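PDB 6Z5S: H subunit of photosynthetic reaction center complex from Rhodopseudomonas palustris, which forms the H subunit of the bacterial photosynthetic reaction centre, where it probably caps the cytoplasmic side of the membrane-embedded complex and supports electron and proton transfer to the quinones. Local coordinates for residues L39-G44 / L49-V54; P60-Y63 / A69-T72. One frame throughout, in Å; residues are numbered along the deposited sequence.

Both contacts belong to the region that follows the transmembrane helix 9-31, and they come one after the other along the chain: contact 1, between 39-44 and 49-54, is closed before contact 2, the hairpin pairing of 60-63 with 69-72, begins. Their centres lie about 25 Å apart and their nearest atoms about 11 Å apart, so neither touches the other. Neighbouring protein chains touch both, but the bound lipid is met directly in contact 1. There Lys51 reaches bound cardiolipin, at about 3 Å from its side chain, whereas in contact 2 the side chain of Lys61 stays about 5 Å from a cardiolipin and that of Tyr63 about 13 Å from ubiquinone-10.

Contact 1 of 2, residues L39-G44 / L49-V54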
ATOM      1  N   LEU D  39      -9.620  20.750  23.967  1.00 39.69           N
ATOM      2  CA  LEU D  39      -9.784  21.763  22.945  1.00 39.69           C
ATOM      3  C   LEU D  39      -9.990  23.131  23.572  1.00 39.69           C
ATOM      4  O   LEU D  39     -10.508  23.260  24.682  1.00 39.69           O
ATOM      5  CB  LEU D  39     -10.968  21.425  22.046  1.00 39.69           C
ATOM      6  CG  LEU D  39     -10.829  20.151  21.222  1.00 39.69           C
ATOM      7  CD1 LEU D  39     -12.086  19.915  20.422  1.00 39.69           C
ATOM      8  CD2 LEU D  39      -9.628  20.236  20.313  1.00 39.69           C
ATOM      9  N   VAL D  40      -9.580  24.160  22.842  1.00 43.65           N
ATOM     10  CA  VAL D  40      -9.769  25.539  23.263  1.00 43.65           C
ATOM     11  C   VAL D  40     -11.049  26.048  22.617  1.00 43.65           C
ATOM     12  O   VAL D  40     -11.105  26.244  21.403  1.00 43.65           O
ATOM     13  CB  VAL D  40      -8.573  26.412  22.877  1.00 43.65           C
ATOM     14  CG1 VAL D  40      -8.758  27.807  23.415  1.00 43.65           C
ATOM     15  CG2 VAL D  40      -7.290  25.801  23.392  1.00 43.65           C
ATOM     16  N   ALA D  41     -12.077  26.267  23.428  1.00 51.48           N
ATOM     17  CA  ALA D  41     -13.340  26.772  22.913  1.00 51.48           C
ATOM     18  C   ALA D  41     -13.175  28.197  22.406  1.00 51.48           C
ATOM     19  O   ALA D  41     -12.439  28.999  22.983  1.00 51.48           O
ATOM     20  CB  ALA D  41     -14.413  26.719  23.995  1.00 51.48           C
ATOM     21  N   ASP D  42     -13.866  28.511  21.321  1.00 59.30           N
ATOM     22  CA  ASP D  42     -13.729  29.800  20.669  1.00 59.30           C
ATOM     23  C   ASP D  42     -14.820  30.759  21.137  1.00 59.30           C
ATOM     24  O   ASP D  42     -15.549  30.490  22.094  1.00 59.30           O
ATOM     25  CB  ASP D  42     -13.750  29.624  19.153  1.00 59.30           C
ATOM     26  CG  ASP D  42     -14.813  28.657  18.699  1.00 59.30           C
ATOM     27  OD1 ASP D  42     -15.573  28.174  19.559  1.00 59.30           O
ATOM     28  OD2 ASP D  42     -14.883  28.377  17.486  1.00 59.30           O
ATOM     29  N   ALA D  43     -14.925  31.895  20.450  1.00 61.37           N
ATOM     30  CA  ALA D  43     -15.845  32.953  20.839  1.00 61.37           C
ATOM     31  C   ALA D  43     -17.282  32.452  20.906  1.00 61.37           C
ATOM     32  O   ALA D  43     -17.746  31.720  20.029  1.00 61.37           O
ATOM     33  CB  ALA D  43     -15.748  34.113  19.850  1.00 61.37           C
ATOM     34  N   GLY D  44     -17.988  32.859  21.954  1.00 65.68           N
ATOM     35  CA  GLY D  44     -19.376  32.486  22.118  1.00 65.68           C
ATOM     36  C   GLY D  44     -19.608  31.103  22.677  1.00 65.68           C
ATOM     37  O   GLY D  44     -20.751  30.636  22.680  1.00 65.68           O
ATOM     38  N   LEU D  49     -16.677  23.694  30.976  1.00 45.43           N
ATOM     39  CA  LEU D  49     -16.353  22.288  30.791  1.00 45.43           C
ATOM     40  C   LEU D  49     -15.478  22.113  29.561  1.00 45.43           C
ATOM     41  O   LEU D  49     -15.632  22.828  28.568  1.00 45.43           O
ATOM     42  CB  LEU D  49     -17.618  21.446  30.646  1.00 45.43           C
ATOM     43  CG  LEU D  49     -18.653  21.579  31.755  1.00 45.43           C
ATOM     44  CD1 LEU D  49     -19.740  20.549  31.569  1.00 45.43           C
ATOM     45  CD2 LEU D  49     -17.987  21.412  33.099  1.00 45.43           C
ATOM     46  N   ALA D  50     -14.576  21.142  29.624  1.00 45.55           N
ATOM     47  CA  ALA D  50     -13.629  20.932  28.543  1.00 45.55           C
ATOM     48  C   ALA D  50     -14.300  20.286  27.337  1.00 45.55           C
ATOM     49  O   ALA D  50     -15.240  19.501  27.463  1.00 45.55           O
ATOM     50  CB  ALA D  50     -12.471  20.059  29.021  1.00 45.55           C
ATOM     51  N   LYS D  51     -13.802  20.632  26.155  1.00 42.25           N
ATOM     52  CA  LYS D  51     -14.196  19.983  24.914  1.00 42.25           C
ATOM     53  C   LYS D  51     -13.137  18.952  24.561  1.00 42.25           C
ATOM     54  O   LYS D  51     -11.954  19.288  24.460  1.00 42.25           O
ATOM     55  CB  LYS D  51     -14.342  20.997  23.782  1.00 42.25           C
ATOM     56  CG  LYS D  51     -15.379  22.050  24.028  1.00 42.25           C
ATOM     57  CD  LYS D  51     -15.754  22.742  22.739  1.00 42.25           C
ATOM     58  CE  LYS D  51     -16.227  21.746  21.714  1.00 42.25           C
ATOM     59  NZ  LYS D  51     -17.393  22.258  20.955  1.00 42.25           N
ATOM     60  N   ILE D  52     -13.550  17.701  24.398  1.00 42.34           N
ATOM     61  CA  ILE D  52     -12.581  16.647  24.136  1.00 42.34           C
ATOM     62  C   ILE D  52     -12.916  15.858  22.875  1.00 42.34           C
ATOM     63  O   ILE D  52     -12.026  15.555  22.077  1.00 42.34           O
ATOM     64  CB  ILE D  52     -12.437  15.733  25.362  1.00 42.34           C
ATOM     65  CG1 ILE D  52     -13.793  15.298  25.889  1.00 42.34           C
ATOM     66  CG2 ILE D  52     -11.702  16.459  26.461  1.00 42.34           C
ATOM     67  CD1 ILE D  52     -13.686  14.396  27.075  1.00 42.34           C
ATOM     68  N   GLY D  53     -14.176  15.500  22.686  1.00 42.21           N
ATOM     69  CA  GLY D  53     -14.583  14.668  21.573  1.00 42.21           C
ATOM     70  C   GLY D  53     -15.050  13.300  22.033  1.00 42.21           C
ATOM     71  O   GLY D  53     -14.925  12.922  23.195  1.00 42.21           O
ATOM     72  N   VAL D  54     -15.608  12.550  21.074  1.00 51.48           N
ATOM     73  CA  VAL D  54     -16.315  11.318  21.427  1.00 51.48           C
ATOM     74  C   VAL D  54     -15.375  10.175  21.791  1.00 51.48           C
ATOM     75  O   VAL D  54     -15.715   9.393  22.695  1.00 51.48           O
ATOM     76  CB  VAL D  54     -17.347  10.955  20.343  1.00 51.48           C
ATOM     77  CG1 VAL D  54     -16.757  10.875  18.955  1.00 51.48           C
ATOM     78  CG2 VAL D  54     -17.999   9.634  20.682  1.00 51.48           C
TER
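Leu39 and Lys51 bring two irregular backbone segments together through one hydrogen bond, from Leu39 N to Lys51 O (2.8 Å), which is nearly straight at the hydrogen (168°) and meets the oxygen close to the line of the carbonyl bond. Beside it the two side chains cross at an angle, touching chiefly at their roots, with Leu39 CB 3.8 Å from Lys51 CB. In Leu39, CG stands beside the backbone N (chi1 -64°), which lays it against the same carbonyl oxygen, CG to Lys51 O being 3.5 Å. Leucine suits this buried place, since it also packs on an apolar side chain of a neighbouring protein chain. Lys51 offers two kinds of surface: its aliphatic part lies near Leu39 and passes Ala41, whose small CB comes 4.4 Å from Lys51 CD, while the chain bends at its third and fourth torsions and carries NZ away from both segments, to salt bridges with two bound cardiolipins. A lysine can thus be buried by its methylenes and still deliver a charge to phosphate. The backbone N atoms of Ile52 and Gly53 hydrogen-bond to one of these two lipids, so this loop, folded back on itself, forms part of a site for anionic phospholipid headgroups.

Contact 2 of 2, residues P60-Y63 / A69-T72; sequences PKTY and ATKT
Tyr63 and Lys71 face each other as a hydrogen-bonded pair between antiparallel strands 61-63 and 70-72, whose axes come within 4.6 Å of each other at the closest, with their directions 157° apart. Tyr63 N gives to Lys71 O (2.8 Å) and Lys71 N to Tyr63 O (2.9 Å), each donor tilted somewhat from the carbonyl plane. Next along, Thr62 and Thr72 make a non-hydrogen-bonded pair, and Thr72 CA-H points at Lys61 O. This is the ladder of a two-stranded beta hairpin, its threonine face apart from that of Tyr63 and Lys71. Threonine, branched at CB, suits an extended strand. Thr62 CG2, set opposite its own backbone N, lies beside the methyl of Thr70 and 3.6 Å from Thr72 OG1, while Thr72 CG2 lies against Pro60 CB. A glycine in place of Thr72 would probably leave Pro60 CB without the methyl it packs on, the Thr62 methyl with one neighbour fewer, and the strand freer to flex. On the other face, the edge of the Tyr63 ring lies by Lys71 O, and its hydroxyl hydrogen-bonds to an acidic side chain of a neighbouring protein chain. Lys61 NZ forms a salt bridge to an acidic side chain of that same chain, while Lys71, bent along its length, hydrogen-bonds through NZ to Ser75 OG.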
ATOM      1  N   PRO D  60      -2.395  10.547  30.288  1.00 37.20           N
ATOM      2  CA  PRO D  60      -1.083  10.967  29.794  1.00 37.20           C
ATOM      3  C   PRO D  60      -0.107   9.804  29.740  1.00 37.20           C
ATOM      4  O   PRO D  60      -0.056   8.967  30.641  1.00 37.20           O
ATOM      5  CB  PRO D  60      -0.648  12.020  30.814  1.00 37.20           C
ATOM      6  CG  PRO D  60      -1.907  12.513  31.393  1.00 37.20           C
ATOM      7  CD  PRO D  60      -2.814  11.337  31.453  1.00 37.20           C
ATOM      8  N   LYS D  61       0.662   9.752  28.662  1.00 38.56           N
ATOM      9  CA  LYS D  61       1.573   8.648  28.411  1.00 38.56           C
ATOM     10  C   LYS D  61       2.981   9.049  28.806  1.00 38.56           C
ATOM     11  O   LYS D  61       3.429  10.154  28.498  1.00 38.56           O
ATOM     12  CB  LYS D  61       1.543   8.237  26.944  1.00 38.56           C
ATOM     13  CG  LYS D  61       2.348   7.001  26.647  1.00 38.56           C
ATOM     14  CD  LYS D  61       2.350   6.726  25.171  1.00 38.56           C
ATOM     15  CE  LYS D  61       2.699   5.290  24.876  1.00 38.56           C
ATOM     16  NZ  LYS D  61       2.413   4.975  23.455  1.00 38.56           N
ATOM     17  N   THR D  62       3.683   8.139  29.458  1.00 39.10           N
ATOM     18  CA  THR D  62       4.989   8.424  30.024  1.00 39.10           C
ATOM     19  C   THR D  62       6.058   7.652  29.269  1.00 39.10           C
ATOM     20  O   THR D  62       6.067   6.420  29.286  1.00 39.10           O
ATOM     21  CB  THR D  62       4.999   8.059  31.501  1.00 39.10           C
ATOM     22  OG1 THR D  62       3.784   8.516  32.099  1.00 39.10           O
ATOM     23  CG2 THR D  62       6.134   8.720  32.180  1.00 39.10           C
ATOM     24  N   TYR D  63       6.947   8.377  28.606  1.00 38.66           N
ATOM     25  CA  TYR D  63       8.080   7.802  27.913  1.00 38.66           C
ATOM     26  C   TYR D  63       9.313   7.882  28.793  1.00 38.66           C
ATOM     27  O   TYR D  63       9.528   8.873  29.494  1.00 38.66           O
ATOM     28  CB  TYR D  63       8.343   8.546  26.608  1.00 38.66           C
ATOM     29  CG  TYR D  63       7.239   8.416  25.606  1.00 38.66           C
ATOM     30  CD1 TYR D  63       7.174   7.324  24.766  1.00 38.66           C
ATOM     31  CD2 TYR D  63       6.260   9.383  25.497  1.00 38.66           C
ATOM     32  CE1 TYR D  63       6.170   7.196  23.847  1.00 38.66           C
ATOM     33  CE2 TYR D  63       5.250   9.263  24.581  1.00 38.66           C
ATOM     34  CZ  TYR D  63       5.211   8.167  23.758  1.00 38.66           C
ATOM     35  OH  TYR D  63       4.203   8.039  22.837  1.00 38.66           O
ATOM     36  N   ALA D  69      15.813   9.954  32.399  1.00 49.43           N
ATOM     37  CA  ALA D  69      14.822  11.014  32.379  1.00 49.43           C
ATOM     38  C   ALA D  69      13.478  10.462  31.921  1.00 49.43           C
ATOM     39  O   ALA D  69      13.319   9.275  31.635  1.00 49.43           O
ATOM     40  CB  ALA D  69      15.287  12.153  31.479  1.00 49.43           C
ATOM     41  N   THR D  70      12.492  11.345  31.845  1.00 46.79           N
ATOM     42  CA  THR D  70      11.121  10.920  31.622  1.00 46.79           C
ATOM     43  C   THR D  70      10.335  12.064  31.011  1.00 46.79           C
ATOM     44  O   THR D  70      10.444  13.203  31.468  1.00 46.79           O
ATOM     45  CB  THR D  70      10.492  10.473  32.938  1.00 46.79           C
ATOM     46  OG1 THR D  70      11.111   9.260  33.375  1.00 46.79           O
ATOM     47  CG2 THR D  70       9.038  10.262  32.781  1.00 46.79           C
ATOM     48  N   LYS D  71       9.553  11.763  29.981  1.00 41.88           N
ATOM     49  CA  LYS D  71       8.736  12.763  29.313  1.00 41.88           C
ATOM     50  C   LYS D  71       7.299  12.284  29.259  1.00 41.88           C
ATOM     51  O   LYS D  71       7.029  11.192  28.764  1.00 41.88           O
ATOM     52  CB  LYS D  71       9.240  13.037  27.903  1.00 41.88           C
ATOM     53  CG  LYS D  71       8.408  14.050  27.162  1.00 41.88           C
ATOM     54  CD  LYS D  71       8.661  15.440  27.692  1.00 41.88           C
ATOM     55  CE  LYS D  71       7.974  16.488  26.843  1.00 41.88           C
ATOM     56  NZ  LYS D  71       6.500  16.387  26.932  1.00 41.88           N
ATOM     57  N   THR D  72       6.376  13.092  29.753  1.00 40.76           N
ATOM     58  CA  THR D  72       4.963  12.751  29.714  1.00 40.76           C
ATOM     59  C   THR D  72       4.273  13.585  28.649  1.00 40.76           C
ATOM     60  O   THR D  72       4.309  14.816  28.702  1.00 40.76           O
ATOM     61  CB  THR D  72       4.302  12.968  31.069  1.00 40.76           C
ATOM     62  OG1 THR D  72       4.867  12.062  32.019  1.00 40.76           O
ATOM     63  CG2 THR D  72       2.832  12.702  30.965  1.00 40.76           C
TER